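Dihydropteroate synthase (Clostridioides difficile, PDB 6PZ2) catalyses the folate-pathway condensation of a dihydropterin pyrophosphate with p-aminobenzoate to dihydropteroate, the step blocked by sulfonamide antibiotics. Local coordinates at residues A[113-116]-A[117-121]; A[193-196]-A[197-200]. All coordinates share one frame; numbering follows the deposited sequence.

Interaction 1 of 2, residues A[113-116]-A[117-121]. With PT1 (pteroic acid), chain K.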
ATOM      1  N   ASP A 113       8.390 -20.501 -14.065  1.00 26.86           N
ATOM      2  CA  ASP A 113       8.510 -20.457 -15.534  1.00 28.38           C
ATOM      3  C   ASP A 113       7.769 -19.253 -16.114  1.00 27.42           C
ATOM      4  O   ASP A 113       6.555 -19.289 -16.216  1.00 25.67           O
ATOM      5  CB  ASP A 113       7.913 -21.727 -16.137  1.00 27.10           C
ATOM      6  CG  ASP A 113       8.127 -21.865 -17.635  1.00 30.38           C
ATOM      7  OD1 ASP A 113       8.563 -20.888 -18.274  1.00 30.84           O
ATOM      8  OD2 ASP A 113       7.902 -22.976 -18.140  1.00 28.52           O
ATOM      9  N   VAL A 114       8.502 -18.272 -16.619  1.00 30.33           N
ATOM     10  CA  VAL A 114       7.898 -17.055 -17.169  1.00 32.17           C
ATOM     11  C   VAL A 114       7.344 -17.283 -18.575  1.00 32.21           C
ATOM     12  O   VAL A 114       6.908 -16.307 -19.183  1.00 32.89           O
ATOM     13  CB  VAL A 114       8.866 -15.860 -17.198  1.00 34.64           C
ATOM     14  CG1 VAL A 114       9.361 -15.497 -15.798  1.00 33.45           C
ATOM     15  CG2 VAL A 114      10.027 -16.081 -18.158  1.00 35.73           C
ATOM     16  N   TRP A 115       7.353 -18.509 -19.077  1.00 29.65           N
ATOM     17  CA  TRP A 115       6.595 -18.845 -20.299  1.00 30.87           C
ATOM     18  C   TRP A 115       5.504 -19.881 -20.019  1.00 30.41           C
ATOM     19  O   TRP A 115       4.819 -20.331 -20.920  1.00 32.22           O
ATOM     20  CB  TRP A 115       7.555 -19.309 -21.390  1.00 31.96           C
ATOM     21  CG  TRP A 115       8.118 -18.138 -22.120  1.00 28.98           C
ATOM     22  CD1 TRP A 115       9.358 -17.586 -22.009  1.00 31.64           C
ATOM     23  CD2 TRP A 115       7.391 -17.328 -23.048  1.00 31.12           C
ATOM     24  NE1 TRP A 115       9.462 -16.487 -22.831  1.00 33.80           N
ATOM     25  CE2 TRP A 115       8.265 -16.303 -23.471  1.00 31.76           C
ATOM     26  CE3 TRP A 115       6.087 -17.377 -23.551  1.00 35.70           C
ATOM     27  CZ2 TRP A 115       7.868 -15.322 -24.373  1.00 36.52           C
ATOM     28  CZ3 TRP A 115       5.712 -16.430 -24.476  1.00 36.31           C
ATOM     29  CH2 TRP A 115       6.591 -15.423 -24.875  1.00 38.11           C
ATOM     30  N   GLY A 116       5.300 -20.238 -18.758  1.00 30.92           N
ATOM     31  CA  GLY A 116       4.108 -20.988 -18.401  1.00 32.04           C
ATOM     32  C   GLY A 116       4.023 -22.321 -19.132  1.00 31.85           C
ATOM     33  O   GLY A 116       2.940 -22.743 -19.546  1.00 30.29           O
ATOM     34  N   LEU A 117       5.190 -22.955 -19.224  1.00 29.41           N
ATOM     35  CA  LEU A 117       5.435 -24.274 -19.733  1.00 29.42           C
ATOM     36  C   LEU A 117       5.418 -24.237 -21.264  1.00 27.69           C
ATOM     37  O   LEU A 117       5.460 -25.289 -21.830  1.00 31.25           O
ATOM     38  CB  LEU A 117       4.409 -25.296 -19.243  1.00 27.76           C
ATOM     39  CG  LEU A 117       4.194 -25.364 -17.739  1.00 32.60           C
ATOM     40  CD1 LEU A 117       3.134 -26.390 -17.418  1.00 30.59           C
ATOM     41  CD2 LEU A 117       5.480 -25.702 -17.011  1.00 33.44           C
ATOM     42  N   ARG A 118       5.367 -23.088 -21.909  1.00 28.52           N
ATOM     43  CA  ARG A 118       5.201 -23.090 -23.378  1.00 29.88           C
ATOM     44  C   ARG A 118       6.531 -22.978 -24.123  1.00 29.49           C
ATOM     45  O   ARG A 118       6.519 -23.078 -25.332  1.00 35.64           O
ATOM     46  CB  ARG A 118       4.377 -21.888 -23.853  1.00 28.36           C
ATOM     47  CG  ARG A 118       2.971 -21.789 -23.276  1.00 33.60           C
ATOM     48  CD  ARG A 118       2.158 -23.063 -23.265  1.00 35.35           C
ATOM     49  NE  ARG A 118       0.814 -22.887 -22.730  1.00 35.44           N
ATOM     50  CZ  ARG A 118      -0.150 -22.241 -23.372  1.00 38.72           C
ATOM     51  NH1 ARG A 118       0.017 -21.906 -24.647  1.00 32.44           N
ATOM     52  NH2 ARG A 118      -1.256 -21.900 -22.730  1.00 36.19           N
ATOM     53  N   LYS A 119       7.645 -22.629 -23.505  1.00 33.08           N
ATOM     54  CA  LYS A 119       8.823 -22.377 -24.305  1.00 36.12           C
ATOM     55  C   LYS A 119       9.636 -23.663 -24.417  1.00 36.59           C
ATOM     56  O   LYS A 119      10.358 -23.797 -25.354  1.00 42.46           O
ATOM     57  CB  LYS A 119       9.718 -21.264 -23.747  1.00 40.83           C
ATOM     58  CG  LYS A 119      10.283 -20.319 -24.801  1.00 49.40           C
ATOM     59  CD  LYS A 119       9.315 -20.085 -25.952  1.00 58.50           C
ATOM     60  CE  LYS A 119       9.126 -18.648 -26.395  1.00 64.00           C
ATOM     61  NZ  LYS A 119       7.833 -18.489 -27.104  1.00 63.36           N
ATOM     62  N   ASP A 120       9.516 -24.580 -23.481  1.00 35.37           N
ATOM     63  CA  ASP A 120      10.269 -25.785 -23.553  1.00 35.45           C
ATOM     64  C   ASP A 120       9.302 -26.960 -23.397  1.00 35.61           C
ATOM     65  O   ASP A 120       8.741 -27.170 -22.296  1.00 35.79           O
ATOM     66  CB  ASP A 120      11.369 -25.790 -22.482  1.00 37.59           C
ATOM     67  CG  ASP A 120      12.407 -26.906 -22.618  1.00 35.60           C
ATOM     68  OD1 ASP A 120      12.013 -28.041 -22.959  1.00 35.83           O
ATOM     69  OD2 ASP A 120      13.589 -26.650 -22.302  1.00 35.40           O
ATOM     70  N   LYS A 121       9.180 -27.765 -24.456  1.00 36.12           N
ATOM     71  CA  LYS A 121       8.226 -28.877 -24.448  1.00 38.49           C
ATOM     72  C   LYS A 121       8.587 -29.872 -23.337  1.00 33.98           C
ATOM     73  O   LYS A 121       7.694 -30.598 -22.903  1.00 33.25           O
ATOM     74  CB  LYS A 121       8.140 -29.568 -25.814  1.00 53.18           C
ATOM     75  CG  LYS A 121       7.818 -28.657 -26.997  1.00 61.15           C
ATOM     76  CD  LYS A 121       7.190 -29.350 -28.207  1.00 72.42           C
ATOM     77  CE  LYS A 121       8.057 -30.418 -28.850  1.00 87.30           C
ATOM     78  NZ  LYS A 121       9.252 -29.868 -29.540  1.00 94.09           N
TER
HETATM   79  C2  PT1 K 310       6.926 -11.985 -12.558  1.00 26.79           C
HETATM   80  C3  PT1 K 310       8.315 -11.878 -12.972  1.00 29.36           C
HETATM   81  C5  PT1 K 310       9.079 -13.119 -12.836  1.00 27.84           C
HETATM   82  N6  PT1 K 310       8.917 -10.749 -13.429  1.00 31.44           N
HETATM   83  C7  PT1 K 310       7.175 -14.250 -12.047  1.00 32.60           C
HETATM   84  N9  PT1 K 310       8.466 -14.222 -12.408  1.00 31.81           N
HETATM   85  C10 PT1 K 310      10.208 -10.776 -13.797  1.00 29.42           C
HETATM   86  N11 PT1 K 310       6.608 -15.380 -11.589  1.00 31.28           N
HETATM   87  C12 PT1 K 310      10.934 -11.970 -13.708  1.00 29.46           C
HETATM   88  C21 PT1 K 310       9.047  -3.811 -17.075  1.00 35.54           C
HETATM   89  O22 PT1 K 310       8.031  -3.576 -17.748  1.00 40.08           O
HETATM   90  O1  PT1 K 310       6.101 -10.928 -12.620  1.00 32.81           O
HETATM   91  N4  PT1 K 310       6.401 -13.155 -12.142  1.00 33.57           N
HETATM   92  N8  PT1 K 310      10.379 -13.095 -13.199  1.00 31.94           N
HETATM   93  C13 PT1 K 310      10.852  -9.518 -14.339  1.00 32.92           C
HETATM   94  N14 PT1 K 310      10.132  -9.132 -15.548  1.00 29.63           N
HETATM   95  C15 PT1 K 310       9.945  -7.845 -15.913  1.00 31.22           C
HETATM   96  C16 PT1 K 310      10.659  -6.784 -15.341  1.00 30.57           C
HETATM   97  C17 PT1 K 310       8.957  -7.570 -16.849  1.00 31.53           C
HETATM   98  C18 PT1 K 310      10.389  -5.481 -15.750  1.00 34.52           C
HETATM   99  C19 PT1 K 310       8.682  -6.267 -17.255  1.00 31.87           C
HETATM  100  C20 PT1 K 310       9.394  -5.220 -16.694  1.00 34.78           C
HETATM  101  O23 PT1 K 310       9.736  -2.873 -16.671  1.00 33.18           O
HETATM  102  O   HOH W   1       8.961 -23.180 -20.784  1.00 30.83           O
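Asp113 holds CG anti to its own nitrogen (chi1 -173°), which brings the carboxylate within bonding distance of the backbone nitrogens that follow it in the turn; OD2 receives Leu117 N at 2.9 Å. Trp115 takes the rotamer with CG opposite the carbonyl carbon (chi1 -84°), and the Lys119 chain, bent at chi2 and chi3, runs alongside the indole in the same direction. The CB atoms of Trp115 and Lys119 meet at 3.7 Å, and the lysine end reaches one face of the six-membered ring. There NZ sits 3.9 Å from the ring centroid, only 7° off the normal, a cation-pi interaction, with CE over the same face in a CH-pi contact. The carboxylate serves several donors: OD1 takes Trp115 N in an Asx turn, while OD2 is met by Leu117 N from well above the carboxylate plane and also accepts from a water that in turn receives Lys119 N. The backbone makes two overlapping turns, type I from Asp113 to Gly116 and type I' from Trp115 to Arg118, the second closed by Arg118 N to Trp115 O at 3.0 Å. Val114 points away from 117-121, and its CG1 lies 3.7 Å from N8 of pteroic acid. The turns leave strand 110-113 of the TIM barrel; Leu117 packs on helices 123-129 and 149-166, and on the latter Arg118 NE hydrogen-bonds Ser160 OG and NH2 Phe156 O.

Interaction 2 of 2, residues A[193-196]-A[197-200]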
ATOM      1  N   LEU A 193      -4.317  -5.635 -13.164  1.00 26.78           N
ATOM      2  CA  LEU A 193      -4.219  -5.337 -11.736  1.00 31.09           C
ATOM      3  C   LEU A 193      -5.606  -5.028 -11.167  1.00 32.88           C
ATOM      4  O   LEU A 193      -5.981  -5.579 -10.118  1.00 33.91           O
ATOM      5  CB  LEU A 193      -3.255  -4.165 -11.546  1.00 31.01           C
ATOM      6  CG  LEU A 193      -1.775  -4.476 -11.741  1.00 32.39           C
ATOM      7  CD1 LEU A 193      -0.940  -3.211 -11.675  1.00 32.09           C
ATOM      8  CD2 LEU A 193      -1.283  -5.476 -10.702  1.00 34.55           C
ATOM      9  N   ARG A 194      -6.379  -4.219 -11.896  1.00 33.90           N
ATOM     10  CA  ARG A 194      -7.738  -3.837 -11.482  0.50 35.39           C
ATOM     11  C   ARG A 194      -8.618  -5.093 -11.379  1.00 36.09           C
ATOM     12  O   ARG A 194      -9.419  -5.209 -10.468  1.00 33.98           O
ATOM     13  CB  ARG A 194      -8.294  -2.801 -12.472  0.50 36.65           C
ATOM     14  CG  ARG A 194      -9.490  -1.980 -12.003  0.50 36.03           C
ATOM     15  CD  ARG A 194     -10.182  -1.259 -13.155  0.50 35.92           C
ATOM     16  NE  ARG A 194      -9.293  -0.488 -14.019  0.50 36.16           N
ATOM     17  CZ  ARG A 194      -9.189  -0.632 -15.337  0.50 38.45           C
ATOM     18  NH1 ARG A 194      -8.340   0.125 -16.016  0.50 33.51           N
ATOM     19  NH2 ARG A 194      -9.950  -1.512 -15.969  0.50 35.22           N
ATOM     20  N   ARG A 195      -8.468  -6.044 -12.309  1.00 34.78           N
ATOM     21  CA  ARG A 195      -9.408  -7.182 -12.401  1.00 35.71           C
ATOM     22  C   ARG A 195      -8.815  -8.469 -11.803  1.00 30.51           C
ATOM     23  O   ARG A 195      -9.398  -9.535 -11.918  1.00 35.22           O
ATOM     24  CB  ARG A 195      -9.822  -7.364 -13.864  1.00 34.54           C
ATOM     25  CG  ARG A 195     -10.529  -6.140 -14.444  1.00 35.77           C
ATOM     26  CD  ARG A 195     -10.821  -6.275 -15.938  1.00 35.39           C
ATOM     27  NE  ARG A 195     -11.694  -7.414 -16.171  1.00 30.91           N
ATOM     28  CZ  ARG A 195     -11.924  -7.926 -17.363  1.00 33.13           C
ATOM     29  NH1 ARG A 195     -11.417  -7.308 -18.415  1.00 26.69           N
ATOM     30  NH2 ARG A 195     -12.570  -9.075 -17.469  1.00 26.11           N
ATOM     31  N   LEU A 196      -7.699  -8.355 -11.106  1.00 29.14           N
ATOM     32  CA  LEU A 196      -6.894  -9.492 -10.710  1.00 35.04           C
ATOM     33  C   LEU A 196      -7.753 -10.491  -9.947  1.00 33.97           C
ATOM     34  O   LEU A 196      -7.498 -11.686 -10.072  1.00 34.35           O
ATOM     35  CB  LEU A 196      -5.696  -9.017  -9.878  1.00 40.10           C
ATOM     36  CG  LEU A 196      -4.619 -10.057  -9.579  1.00 43.65           C
ATOM     37  CD1 LEU A 196      -4.009 -10.584 -10.871  1.00 44.96           C
ATOM     38  CD2 LEU A 196      -3.526  -9.465  -8.697  1.00 46.04           C
ATOM     39  N   ASN A 197      -8.766 -10.040  -9.220  1.00 31.58           N
ATOM     40  CA  ASN A 197      -9.561 -10.966  -8.387  1.00 36.06           C
ATOM     41  C   ASN A 197     -10.318 -11.972  -9.265  1.00 34.86           C
ATOM     42  O   ASN A 197     -10.727 -13.028  -8.759  1.00 32.42           O
ATOM     43  CB  ASN A 197     -10.587 -10.263  -7.485  1.00 41.96           C
ATOM     44  CG  ASN A 197     -11.745  -9.676  -8.273  1.00 57.00           C
ATOM     45  OD1 ASN A 197     -11.584  -8.751  -9.088  1.00 56.23           O
ATOM     46  ND2 ASN A 197     -12.911 -10.285  -8.111  1.00 63.11           N
ATOM     47  N   GLU A 198     -10.544 -11.684 -10.549  1.00 31.40           N
ATOM     48  CA  GLU A 198     -11.250 -12.646 -11.445  1.00 30.78           C
ATOM     49  C   GLU A 198     -10.440 -13.954 -11.542  1.00 34.00           C
ATOM     50  O   GLU A 198     -11.003 -15.010 -11.820  1.00 33.95           O
ATOM     51  CB  GLU A 198     -11.471 -12.036 -12.841  1.00 34.99           C
ATOM     52  CG  GLU A 198     -12.444 -10.853 -12.898  1.00 34.47           C
ATOM     53  CD  GLU A 198     -12.578 -10.112 -14.228  1.00 40.79           C
ATOM     54  OE1 GLU A 198     -12.450 -10.740 -15.302  1.00 41.90           O
ATOM     55  OE2 GLU A 198     -12.771  -8.872 -14.206  1.00 41.31           O
ATOM     56  N   LEU A 199      -9.125 -13.933 -11.288  1.00 32.98           N
ATOM     57  CA  LEU A 199      -8.290 -15.148 -11.378  1.00 35.48           C
ATOM     58  C   LEU A 199      -8.586 -16.096 -10.220  1.00 38.25           C
ATOM     59  O   LEU A 199      -8.200 -17.263 -10.314  1.00 39.51           O
ATOM     60  CB  LEU A 199      -6.796 -14.838 -11.319  1.00 34.33           C
ATOM     61  CG  LEU A 199      -6.208 -14.058 -12.485  1.00 42.57           C
ATOM     62  CD1 LEU A 199      -4.690 -14.149 -12.412  1.00 44.50           C
ATOM     63  CD2 LEU A 199      -6.741 -14.548 -13.825  1.00 43.97           C
ATOM     64  N   LYS A 200      -9.227 -15.614  -9.162  1.00 39.68           N
ATOM     65  CA  LYS A 200      -9.527 -16.488  -8.021  1.00 42.36           C
ATOM     66  C   LYS A 200     -10.484 -17.617  -8.432  1.00 43.19           C
ATOM     67  O   LYS A 200     -10.485 -18.666  -7.811  1.00 44.80           O
ATOM     68  CB  LYS A 200     -10.153 -15.698  -6.872  1.00 50.42           C
ATOM     69  CG  LYS A 200      -9.182 -15.049  -5.892  1.00 59.77           C
ATOM     70  CD  LYS A 200      -9.880 -14.531  -4.635  1.00 63.03           C
ATOM     71  CE  LYS A 200     -10.639 -13.236  -4.866  1.00 75.36           C
ATOM     72  NZ  LYS A 200     -11.751 -13.058  -3.899  1.00 80.32           N
TER
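Arg195 and Glu198 meet side-on, the guanidinium offering NE to OE2 and NH2 to OE1, each at 2.7 Å. OE2 lies in the guanidinium plane and the NE bond is nearly straight (167°), whereas OE1 uses its syn lone pair toward an NH2 from whose plane it is tilted; the two flat groups stand 41° apart. A bend at chi3 (61°) in an otherwise extended arginine turns NE toward the glutamate, whose chain beyond CG is stretched out to meet it. The remaining nitrogen, NH1, forms salt bridges with Glu191 and Asp148, so one cation joins three acids and would be expected to favour their ionised form. Here helix 186-195 of the TIM barrel, which follows strand 174-177, gives way to 3-10 geometry: Glu198 N bonds to Arg195 O at 2.8 Å and Leu199 N to Leu196 O at 3.0 Å, each from the N of residue i+3 to the O of residue i. That spacing also brings the two leucines together on the buried side, where CD1 of Leu196 lies 3.9 Å from CD1 of Leu199. Leu196 packs against Pro178 and Val243, and Leu199 against Met150 and Phe157 of helix 149-166 as well as Ile206. The outer side is looser: Asn197 OD1 comes no closer than 3.7 Å to Arg195 O, and Lys200 lies on the exposed side of the turn.

How the interactions relate
Interactions 1 and 2 lie in series along one TIM barrel, with centres 22 Å apart and nearest atoms about 13 Å apart, so they do not touch. Interaction 1 follows strand 110-113 and reaches the pteroic acid pocket directly through Val114; Asn112, just before it, hydrogen-bonds the ligand. Interaction 2 belongs to the outer layer: the Leu196 side chain is about 10 Å from the ligand, and Arg194, in one of its two conformers, hydrogen-bonds Ile264 O of the second subunit. Helix 149-166 connects them indirectly, since Leu117 and Arg118 of interaction 1 and Arg195, Glu198 and Leu199 of interaction 2 all pack against it, at different residues.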